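Local coordinates for protein lovastatin nonaketide synthase, polyketide synthase component (Aspergillus terreus, PDB 7CPX) that assembles the dihydromonacolin L nonaketide of lovastatin from malonyl-CoA, using NADPH as reductant and S-adenosyl-L-methionine as methyl donor, as a homodimeric multidomain polyketide synthase working with LovC, at residues A1434-Q1438 against T1791-E1795; I1515-L1521 against Q1543-E1548; F1595-R1601 against V1614-I1620. The protein carries 2 engineered substitutions. All coordinates share one frame; numbering follows the deposited sequence.

Interaction 1 of 3, residues A1434-Q1438 against T1791-E1795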
loop_
_atom_site.group_PDB
_atom_site.type_symbol
_atom_site.label_atom_id
_atom_site.label_comp_id
_atom_site.label_asym_id
_atom_site.label_seq_id
_atom_site.Cartn_x
_atom_site.Cartn_y
_atom_site.Cartn_z
ATOM N N ALA A 1434 33.395 -6.791 59.129
ATOM C CA ALA A 1434 32.132 -6.963 58.423
ATOM C C ALA A 1434 31.871 -8.426 58.102
ATOM O O ALA A 1434 30.712 -8.851 58.036
ATOM C CB ALA A 1434 32.128 -6.132 57.141
ATOM N N HIS A 1435 32.927 -9.211 57.889
ATOM C CA HIS A 1435 32.751 -10.647 57.727
ATOM C C HIS A 1435 32.219 -11.269 59.007
ATOM O O HIS A 1435 31.202 -11.971 58.993
ATOM C CB HIS A 1435 34.076 -11.293 57.331
ATOM C CG HIS A 1435 34.111 -12.773 57.543
ATOM N ND1 HIS A 1435 33.785 -13.675 56.553
ATOM C CD2 HIS A 1435 34.420 -13.510 58.636
ATOM C CE1 HIS A 1435 33.900 -14.903 57.026
ATOM N NE2 HIS A 1435 34.279 -14.830 58.288
ATOM N N ARG A 1436 32.885 -11.006 60.133
ATOM C CA ARG A 1436 32.441 -11.600 61.388
ATOM C C ARG A 1436 31.078 -11.057 61.799
ATOM O O ARG A 1436 30.186 -11.825 62.173
ATOM C CB ARG A 1436 33.479 -11.353 62.479
ATOM C CG ARG A 1436 33.149 -12.040 63.788
ATOM C CD ARG A 1436 32.395 -11.122 64.726
ATOM N NE ARG A 1436 31.339 -11.809 65.459
ATOM C CZ ARG A 1436 31.506 -12.432 66.618
ATOM N NH1 ARG A 1436 32.692 -12.509 67.199
ATOM N NH2 ARG A 1436 30.455 -12.990 67.209
ATOM N N TYR A 1437 30.899 -9.740 61.737
ATOM C CA TYR A 1437 29.603 -9.104 61.955
ATOM C C TYR A 1437 29.073 -8.683 60.593
ATOM O O TYR A 1437 29.602 -7.752 59.978
ATOM C CB TYR A 1437 29.708 -7.895 62.882
ATOM C CG TYR A 1437 30.500 -8.118 64.148
ATOM C CD1 TYR A 1437 29.928 -8.730 65.253
ATOM C CD2 TYR A 1437 31.815 -7.690 64.245
ATOM C CE1 TYR A 1437 30.650 -8.923 66.414
ATOM C CE2 TYR A 1437 32.545 -7.880 65.400
ATOM C CZ TYR A 1437 31.958 -8.495 66.484
ATOM O OH TYR A 1437 32.682 -8.687 67.638
ATOM N N GLN A 1438 28.036 -9.361 60.122
ATOM C CA GLN A 1438 27.429 -9.029 58.844
ATOM C C GLN A 1438 26.259 -8.073 59.041
ATOM O O GLN A 1438 25.744 -7.900 60.149
ATOM C CB GLN A 1438 26.952 -10.289 58.129
ATOM C CG GLN A 1438 28.055 -11.265 57.777
ATOM C CD GLN A 1438 28.620 -11.038 56.388
ATOM O OE1 GLN A 1438 28.323 -11.784 55.457
ATOM N NE2 GLN A 1438 29.440 -10.004 56.244
ATOM N N THR A 1791 25.459 -5.674 68.632
ATOM C CA THR A 1791 26.245 -6.044 67.458
ATOM C C THR A 1791 26.778 -7.465 67.570
ATOM O O THR A 1791 26.748 -8.227 66.595
ATOM C CB THR A 1791 27.409 -5.072 67.267
ATOM O OG1 THR A 1791 28.379 -5.277 68.301
ATOM C CG2 THR A 1791 26.923 -3.638 67.314
ATOM N N TRP A 1792 27.280 -7.838 68.746
ATOM C CA TRP A 1792 27.878 -9.153 68.921
ATOM C C TRP A 1792 26.912 -10.243 68.480
ATOM O O TRP A 1792 25.725 -10.218 68.813
ATOM C CB TRP A 1792 28.275 -9.364 70.383
ATOM C CG TRP A 1792 28.866 -10.709 70.634
ATOM C CD1 TRP A 1792 30.189 -11.036 70.632
ATOM C CD2 TRP A 1792 28.153 -11.917 70.915
ATOM N NE1 TRP A 1792 30.345 -12.373 70.897
ATOM C CE2 TRP A 1792 29.110 -12.937 71.075
ATOM C CE3 TRP A 1792 26.799 -12.236 71.047
ATOM C CZ2 TRP A 1792 28.755 -14.250 71.360
ATOM C CZ3 TRP A 1792 26.449 -13.541 71.332
ATOM C CH2 TRP A 1792 27.423 -14.532 71.485
ATOM N N THR A 1793 27.435 -11.204 67.725
ATOM C CA THR A 1793 26.632 -12.249 67.114
ATOM C C THR A 1793 26.848 -13.577 67.830
ATOM O O THR A 1793 27.788 -13.748 68.611
ATOM C CB THR A 1793 26.968 -12.395 65.628
ATOM O OG1 THR A 1793 27.329 -11.116 65.093
ATOM C CG2 THR A 1793 25.771 -12.926 64.870
ATOM N N GLN A 1794 25.962 -14.530 67.534
ATOM C CA GLN A 1794 25.897 -15.753 68.326
ATOM C C GLN A 1794 27.171 -16.580 68.198
ATOM O O GLN A 1794 27.661 -17.125 69.193
ATOM C CB GLN A 1794 24.683 -16.582 67.907
ATOM C CG GLN A 1794 24.006 -17.310 69.060
ATOM C CD GLN A 1794 23.424 -16.365 70.099
ATOM O OE1 GLN A 1794 23.572 -16.584 71.300
ATOM N NE2 GLN A 1794 22.757 -15.312 69.639
ATOM N N GLU A 1795 27.743 -16.661 66.998
ATOM C CA GLU A 1795 28.808 -17.483 66.436
ATOM C C GLU A 1795 28.343 -18.933 66.357
ATOM O O GLU A 1795 28.892 -19.804 67.046
ATOM C CB GLU A 1795 30.073 -17.381 67.289
ATOM C CG GLU A 1795 30.538 -15.960 67.540
ATOM C CD GLU A 1795 31.649 -15.882 68.566
ATOM O OE1 GLU A 1795 32.039 -16.940 69.105
ATOM O OE2 GLU A 1795 32.134 -14.763 68.837
#

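Interaction 2 of 3, residues I1515-L1521 against Q1543-E1548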
loop_
_atom_site.group_PDB
_atom_site.type_symbol
_atom_site.label_atom_id
_atom_site.label_comp_id
_atom_site.label_asym_id
_atom_site.label_seq_id
_atom_site.Cartn_x
_atom_site.Cartn_y
_atom_site.Cartn_z
ATOM N N ILE A 1515 31.596 2.128 63.192
ATOM C CA ILE A 1515 31.967 3.482 62.807
ATOM C C ILE A 1515 33.425 3.478 62.377
ATOM O O ILE A 1515 34.242 2.731 62.927
ATOM C CB ILE A 1515 31.734 4.491 63.952
ATOM C CG1 ILE A 1515 30.235 4.722 64.150
ATOM C CG2 ILE A 1515 32.448 5.804 63.655
ATOM C CD1 ILE A 1515 29.892 5.603 65.334
ATOM N N ILE A 1516 33.743 4.304 61.385
ATOM C CA ILE A 1516 35.084 4.402 60.815
ATOM C C ILE A 1516 35.479 5.870 60.817
ATOM O O ILE A 1516 34.971 6.653 60.008
ATOM C CB ILE A 1516 35.152 3.829 59.393
ATOM C CG1 ILE A 1516 34.815 2.339 59.403
ATOM C CG2 ILE A 1516 36.534 4.056 58.801
ATOM C CD1 ILE A 1516 34.425 1.790 58.046
ATOM N N ALA A 1517 36.392 6.244 61.709
ATOM C CA ALA A 1517 36.906 7.609 61.770
ATOM C C ALA A 1517 38.184 7.678 60.944
ATOM O O ALA A 1517 39.237 7.194 61.376
ATOM C CB ALA A 1517 37.161 8.030 63.213
ATOM N N SER A 1518 38.099 8.298 59.768
ATOM C CA SER A 1518 39.198 8.316 58.803
ATOM C C SER A 1518 40.000 9.600 58.985
ATOM O O SER A 1518 39.695 10.635 58.392
ATOM C CB SER A 1518 38.664 8.192 57.381
ATOM O OG SER A 1518 39.715 8.278 56.435
ATOM N N ASN A 1519 41.045 9.523 59.811
ATOM C CA ASN A 1519 41.992 10.621 60.000
ATOM C C ASN A 1519 41.265 11.950 60.192
ATOM O O ASN A 1519 41.627 12.979 59.616
ATOM C CB ASN A 1519 42.969 10.700 58.827
ATOM C CG ASN A 1519 43.799 9.442 58.676
ATOM O OD1 ASN A 1519 44.793 9.254 59.376
ATOM N ND2 ASN A 1519 43.393 8.571 57.760
ATOM N N VAL A 1520 40.220 11.916 61.016
ATOM C CA VAL A 1520 39.436 13.113 61.305
ATOM C C VAL A 1520 39.337 13.415 62.790
ATOM O O VAL A 1520 38.995 14.554 63.160
ATOM C CB VAL A 1520 38.025 12.985 60.688
ATOM C CG1 VAL A 1520 37.230 11.894 61.392
ATOM C CG2 VAL A 1520 37.293 14.319 60.729
ATOM N N LEU A 1521 39.622 12.464 63.681
ATOM C CA LEU A 1521 39.596 12.754 65.108
ATOM C C LEU A 1521 40.652 13.776 65.505
ATOM O O LEU A 1521 40.511 14.420 66.549
ATOM C CB LEU A 1521 39.791 11.466 65.911
ATOM C CG LEU A 1521 38.771 10.354 65.652
ATOM C CD1 LEU A 1521 39.024 9.174 66.577
ATOM C CD2 LEU A 1521 37.347 10.866 65.812
ATOM N N GLN A 1543 31.848 -1.706 66.630
ATOM C CA GLN A 1543 33.263 -1.665 66.285
ATOM C C GLN A 1543 33.637 -0.277 65.783
ATOM O O GLN A 1543 33.082 0.207 64.790
ATOM C CB GLN A 1543 33.594 -2.724 65.235
ATOM C CG GLN A 1543 33.770 -4.121 65.808
ATOM C CD GLN A 1543 32.528 -4.622 66.518
ATOM O OE1 GLN A 1543 31.413 -4.200 66.215
ATOM N NE2 GLN A 1543 32.717 -5.522 67.476
ATOM N N MET A 1544 34.583 0.352 66.472
ATOM C CA MET A 1544 35.146 1.633 66.072
ATOM C C MET A 1544 36.505 1.376 65.432
ATOM O O MET A 1544 37.385 0.773 66.058
ATOM C CB MET A 1544 35.282 2.560 67.278
ATOM C CG MET A 1544 34.740 3.963 67.062
ATOM S SD MET A 1544 35.629 4.889 65.799
ATOM C CE MET A 1544 34.934 6.521 66.042
ATOM N N VAL A 1545 36.665 1.822 64.190
ATOM C CA VAL A 1545 37.901 1.674 63.435
ATOM C C VAL A 1545 38.446 3.072 63.199
ATOM O O VAL A 1545 37.830 3.872 62.484
ATOM C CB VAL A 1545 37.679 0.938 62.108
ATOM C CG1 VAL A 1545 38.966 0.888 61.308
ATOM C CG2 VAL A 1545 37.143 -0.460 62.362
ATOM N N ILE A 1546 39.603 3.367 63.780
ATOM C CA ILE A 1546 40.168 4.711 63.773
ATOM C C ILE A 1546 41.466 4.687 62.981
ATOM O O ILE A 1546 42.400 3.956 63.334
ATOM C CB ILE A 1546 40.413 5.226 65.199
ATOM C CG1 ILE A 1546 39.105 5.265 65.991
ATOM C CG2 ILE A 1546 41.057 6.604 65.165
ATOM C CD1 ILE A 1546 38.767 3.961 66.683
ATOM N N LEU A 1547 41.522 5.481 61.913
ATOM C CA LEU A 1547 42.778 5.869 61.286
ATOM C C LEU A 1547 43.108 7.271 61.772
ATOM O O LEU A 1547 42.336 8.207 61.536
ATOM C CB LEU A 1547 42.682 5.852 59.760
ATOM C CG LEU A 1547 42.381 4.529 59.059
ATOM C CD1 LEU A 1547 40.906 4.429 58.715
ATOM C CD2 LEU A 1547 43.243 4.403 57.811
ATOM N N GLU A 1548 44.238 7.423 62.456
ATOM C CA GLU A 1548 44.566 8.723 63.019
ATOM C C GLU A 1548 46.057 8.794 63.303
ATOM O O GLU A 1548 46.752 7.776 63.365
ATOM C CB GLU A 1548 43.757 8.991 64.295
ATOM C CG GLU A 1548 43.715 10.452 64.730
ATOM C CD GLU A 1548 43.182 11.374 63.650
ATOM O OE1 GLU A 1548 43.929 11.673 62.695
ATOM O OE2 GLU A 1548 42.012 11.797 63.754
#

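Interaction 3 of 3, residues F1595-R1601 against V1614-I1620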
loop_
_atom_site.group_PDB
_atom_site.type_symbol
_atom_site.label_atom_id
_atom_site.label_comp_id
_atom_site.label_asym_id
_atom_site.label_seq_id
_atom_site.Cartn_x
_atom_site.Cartn_y
_atom_site.Cartn_z
ATOM N N PHE A 1595 34.561 2.464 75.762
ATOM C CA PHE A 1595 34.844 1.438 74.770
ATOM C C PHE A 1595 35.656 0.328 75.428
ATOM O O PHE A 1595 35.951 0.369 76.626
ATOM C CB PHE A 1595 35.594 2.013 73.567
ATOM C CG PHE A 1595 34.757 2.879 72.675
ATOM C CD1 PHE A 1595 34.543 4.208 72.982
ATOM C CD2 PHE A 1595 34.214 2.372 71.509
ATOM C CE1 PHE A 1595 33.797 5.012 72.154
ATOM C CE2 PHE A 1595 33.459 3.171 70.679
ATOM C CZ PHE A 1595 33.247 4.493 71.002
ATOM N N SER A 1596 36.033 -0.665 74.625
ATOM C CA SER A 1596 36.737 -1.849 75.102
ATOM C C SER A 1596 38.252 -1.707 75.051
ATOM O O SER A 1596 38.961 -2.668 75.364
ATOM C CB SER A 1596 36.315 -3.070 74.281
ATOM O OG SER A 1596 37.059 -4.217 74.653
ATOM N N GLY A 1597 38.764 -0.542 74.664
ATOM C CA GLY A 1597 40.193 -0.366 74.507
ATOM C C GLY A 1597 40.668 -0.757 73.123
ATOM O O GLY A 1597 39.895 -1.131 72.235
ATOM N N VAL A 1598 41.984 -0.674 72.938
ATOM C CA VAL A 1598 42.590 -0.952 71.642
ATOM C C VAL A 1598 42.624 -2.456 71.421
ATOM O O VAL A 1598 43.540 -3.146 71.882
ATOM C CB VAL A 1598 44.002 -0.348 71.545
ATOM C CG1 VAL A 1598 44.684 -0.808 70.272
ATOM C CG2 VAL A 1598 43.931 1.165 71.591
ATOM N N ASP A 1599 41.621 -2.973 70.709
ATOM C CA ASP A 1599 41.555 -4.404 70.438
ATOM C C ASP A 1599 42.521 -4.825 69.341
ATOM O O ASP A 1599 43.084 -5.923 69.405
ATOM C CB ASP A 1599 40.127 -4.794 70.056
ATOM C CG ASP A 1599 39.125 -4.465 71.144
ATOM O OD1 ASP A 1599 39.487 -4.557 72.335
ATOM O OD2 ASP A 1599 37.977 -4.110 70.807
ATOM N N SER A 1600 42.725 -3.976 68.335
ATOM C CA SER A 1600 43.614 -4.288 67.228
ATOM C C SER A 1600 44.436 -3.056 66.880
ATOM O O SER A 1600 44.054 -1.922 67.178
ATOM C CB SER A 1600 42.840 -4.764 65.993
ATOM O OG SER A 1600 43.725 -5.185 64.969
ATOM N N ARG A 1601 45.578 -3.298 66.243
ATOM C CA ARG A 1601 46.480 -2.238 65.826
ATOM C C ARG A 1601 47.095 -2.609 64.486
ATOM O O ARG A 1601 46.958 -3.736 64.004
ATOM C CB ARG A 1601 47.586 -1.993 66.859
ATOM C CG ARG A 1601 47.084 -1.715 68.263
ATOM C CD ARG A 1601 48.224 -1.360 69.207
ATOM N NE ARG A 1601 49.243 -2.404 69.263
ATOM C CZ ARG A 1601 50.320 -2.453 68.487
ATOM N NH1 ARG A 1601 50.558 -1.530 67.571
ATOM N NH2 ARG A 1601 51.178 -3.458 68.634
ATOM N N VAL A 1614 46.164 2.259 62.219
ATOM C CA VAL A 1614 44.743 2.016 62.429
ATOM C C VAL A 1614 44.548 1.198 63.695
ATOM O O VAL A 1614 45.382 0.367 64.068
ATOM C CB VAL A 1614 44.120 1.310 61.208
ATOM C CG1 VAL A 1614 42.604 1.362 61.288
ATOM C CG2 VAL A 1614 44.624 1.938 59.921
ATOM N N PHE A 1615 43.421 1.440 64.360
ATOM C CA PHE A 1615 43.072 0.738 65.585
ATOM C C PHE A 1615 41.619 0.299 65.520
ATOM O O PHE A 1615 40.778 0.972 64.916
ATOM C CB PHE A 1615 43.292 1.617 66.823
ATOM C CG PHE A 1615 44.620 2.317 66.842
ATOM C CD1 PHE A 1615 45.784 1.617 67.108
ATOM C CD2 PHE A 1615 44.702 3.678 66.598
ATOM C CE1 PHE A 1615 47.007 2.261 67.127
ATOM C CE2 PHE A 1615 45.921 4.326 66.617
ATOM C CZ PHE A 1615 47.075 3.618 66.881
ATOM N N SER A 1616 41.330 -0.837 66.152
ATOM C CA SER A 1616 39.979 -1.375 66.235
ATOM C C SER A 1616 39.597 -1.537 67.696
ATOM O O SER A 1616 40.402 -2.006 68.507
ATOM C CB SER A 1616 39.865 -2.724 65.524
ATOM O OG SER A 1616 40.086 -3.793 66.428
ATOM N N THR A 1617 38.369 -1.149 68.029
ATOM C CA THR A 1617 37.889 -1.228 69.401
ATOM C C THR A 1617 36.420 -1.614 69.409
ATOM O O THR A 1617 35.708 -1.421 68.422
ATOM C CB THR A 1617 38.077 0.103 70.137
ATOM O OG1 THR A 1617 37.114 1.055 69.669
ATOM C CG2 THR A 1617 39.475 0.647 69.896
ATOM N N HIS A 1618 35.970 -2.162 70.535
ATOM C CA HIS A 1618 34.565 -2.485 70.724
ATOM C C HIS A 1618 33.897 -1.434 71.601
ATOM O O HIS A 1618 34.525 -0.839 72.481
ATOM C CB HIS A 1618 34.398 -3.862 71.371
ATOM C CG HIS A 1618 35.201 -4.942 70.718
ATOM N ND1 HIS A 1618 35.551 -4.913 69.385
ATOM C CD2 HIS A 1618 35.728 -6.084 71.219
ATOM C CE1 HIS A 1618 36.255 -5.991 69.093
ATOM N NE2 HIS A 1618 36.378 -6.719 70.188
ATOM N N ALA A 1619 32.607 -1.211 71.351
ATOM C CA ALA A 1619 31.795 -0.331 72.190
ATOM C C ALA A 1619 31.386 -1.125 73.426
ATOM O O ALA A 1619 30.281 -1.666 73.528
ATOM C CB ALA A 1619 30.587 0.188 71.422
ATOM N N ILE A 1620 32.309 -1.192 74.387
ATOM C CA ILE A 1620 32.140 -2.104 75.508
ATOM C C ILE A 1620 30.878 -1.760 76.291
ATOM O O ILE A 1620 30.424 -0.609 76.328
ATOM C CB ILE A 1620 33.376 -2.082 76.422
ATOM C CG1 ILE A 1620 33.431 -3.358 77.265
ATOM C CG2 ILE A 1620 33.352 -0.860 77.326
ATOM C CD1 ILE A 1620 34.765 -3.589 77.934
#

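Interaction 1 of 3, residues A1434-Q1438 against T1791-E1795
R1436 brings NH2 over one face of the W1792 indole, 3.7 Å above the ring plane and displaced toward its rim. At its own edge the guanidinium meets the carboxylate of E1795, with the backbone oxygen of T1793 also near its plane. The ring of Y1437 has R1436 CD over the centre of one face, while T1793 OG1 comes to its edge, 3.5 Å from CD1.

The salt bridge is end-on but uses only one carboxylate oxygen: NH1 lies 2.8 Å and NH2 2.9 Å from E1795 OE2. NH2 takes the anti lone pair, the one facing away from OE1. Because both N-H groups converge on one oxygen, neither bond is straight; the oxygen also lies 21° out of the guanidinium plane, and the two flat groups are turned 55° against each other. R1436 gets there by sending CG anti to its backbone N (chi1 -175°) and then bending at the next two torsions, which carries the chain across the tyrosine ring. NH1 has a second, weak partner in the backbone oxygen of L1281.

The arginine sits in the last turn of helix 1420-1436, which packs on strand 1542-1547 of the methyltransferase sheet; the carbonyls of H1435 and R1436 bond to R1809 on strand 1804-1811. W1792 stacks on H1782 of helix 1775-1784. The R1436-E1795 bridge joins the helix end to the loop before strand 1797-1801.

Interaction 2 of 3, residues I1515-L1521 against Q1543-E1548
I1515 and M1544 pair within a ladder of parallel strands in the Rossmann-like sheet of the methyltransferase; helix 1527-1537 makes the beta-alpha-beta crossover from one strand to the other. The short axes run 4.7 Å apart at 10°. V1545 bonds on both sides of I1516, its N giving to I1515 O and its O taking from A1517 N, each at 2.9 Å.

Packing is tightest on the face toward the crossover helix. M1544 folds over at chi2 (-64°), laying CE 3.5 Å from I1515 CG2 and 3.9 Å from A1517 CB. Farther along, L1521 crosses I1546 at about a right angle, its CD1 3.6 Å from I1546 CG2. The opposite face is looser between the strands: I1516 and V1545 run side by side, 4.2 Å from CG1 to CB. L1429 and I1433 of helix 1420-1436 pack against V1545.

At the C-terminal end of the strand, S1518 and, just past it, N1519 are partly exposed, and the N1519 amide lies across L1547, with ND2 beside CB. The buried E1548 turns back at chi2 (56°) toward the loop, where its OE2 accepts the backbone N-H of H1522.

Interaction 3 of 3, residues F1595-R1601 against V1614-I1620
S1600 and S1616 form an antiparallel hydrogen-bonded pair, N to O at 3.1 Å in both directions, and D1599 and S1600 together face S1616 in a classic beta bulge. Nearer the far end, S1596 N gives a further bond to H1618 O. Between these points G1597 has a positive phi with an extended psi, where a side chain would run into the preceding carbonyl oxygen.

F1595 turns the edge of its ring to H1618 O, and its CE2 lies 4.2 Å from A1619 CB; L1590 of helix 1583-1592 touches the F1595 side chain. T1617 puts OG1 between its own N and carbonyl carbon (chi1 74°), which swings CG2 toward G1597 O. At the other end F1615 receives R1601 CG at its edge, in the ring plane and 3.8 Å from CD1, while V1598 CG1 comes to the same CD1 at 4.1 Å. The R1601 guanidinium reaches instead to F1583, in a cation-pi contact.

D1599 leans over H1618, its CG 3.6 Å above the centre of the imidazole and the two planes 44° apart. If H1618 is protonated, a charge attraction would be possible, but the carboxylate is modelled too close to the ring and its position is doubtful. The firmer chemistry is that of the bulge: S1616 O takes two N-H groups, from S1600 and, weakly, from D1599, which lets strand 1614-1618 accommodate the extra residue opposite S1616.

In the fold
Interactions 2 and 3 meet within one mixed sheet: strand 1542-1547 lies between strands 1512-1518 and 1614-1618, and probable hydrogen bonds M1544 N to T1617 O and I1546 N to F1615 O, both 2.9 Å, join them. Their centres are about 11 Å apart. Centre to centre, interaction 1 is about 19 Å from interaction 2, but it touches it where the Y1437 ring meets the Q1543 amide; from interaction 3 its nearest atoms are about 5 Å away. All three lie away from the annotated catalytic sites and the NADP pocket. The V1520 side chain touches a glycine-rich turn that probably serves S-adenosylmethionine binding, as in related methyltransferases.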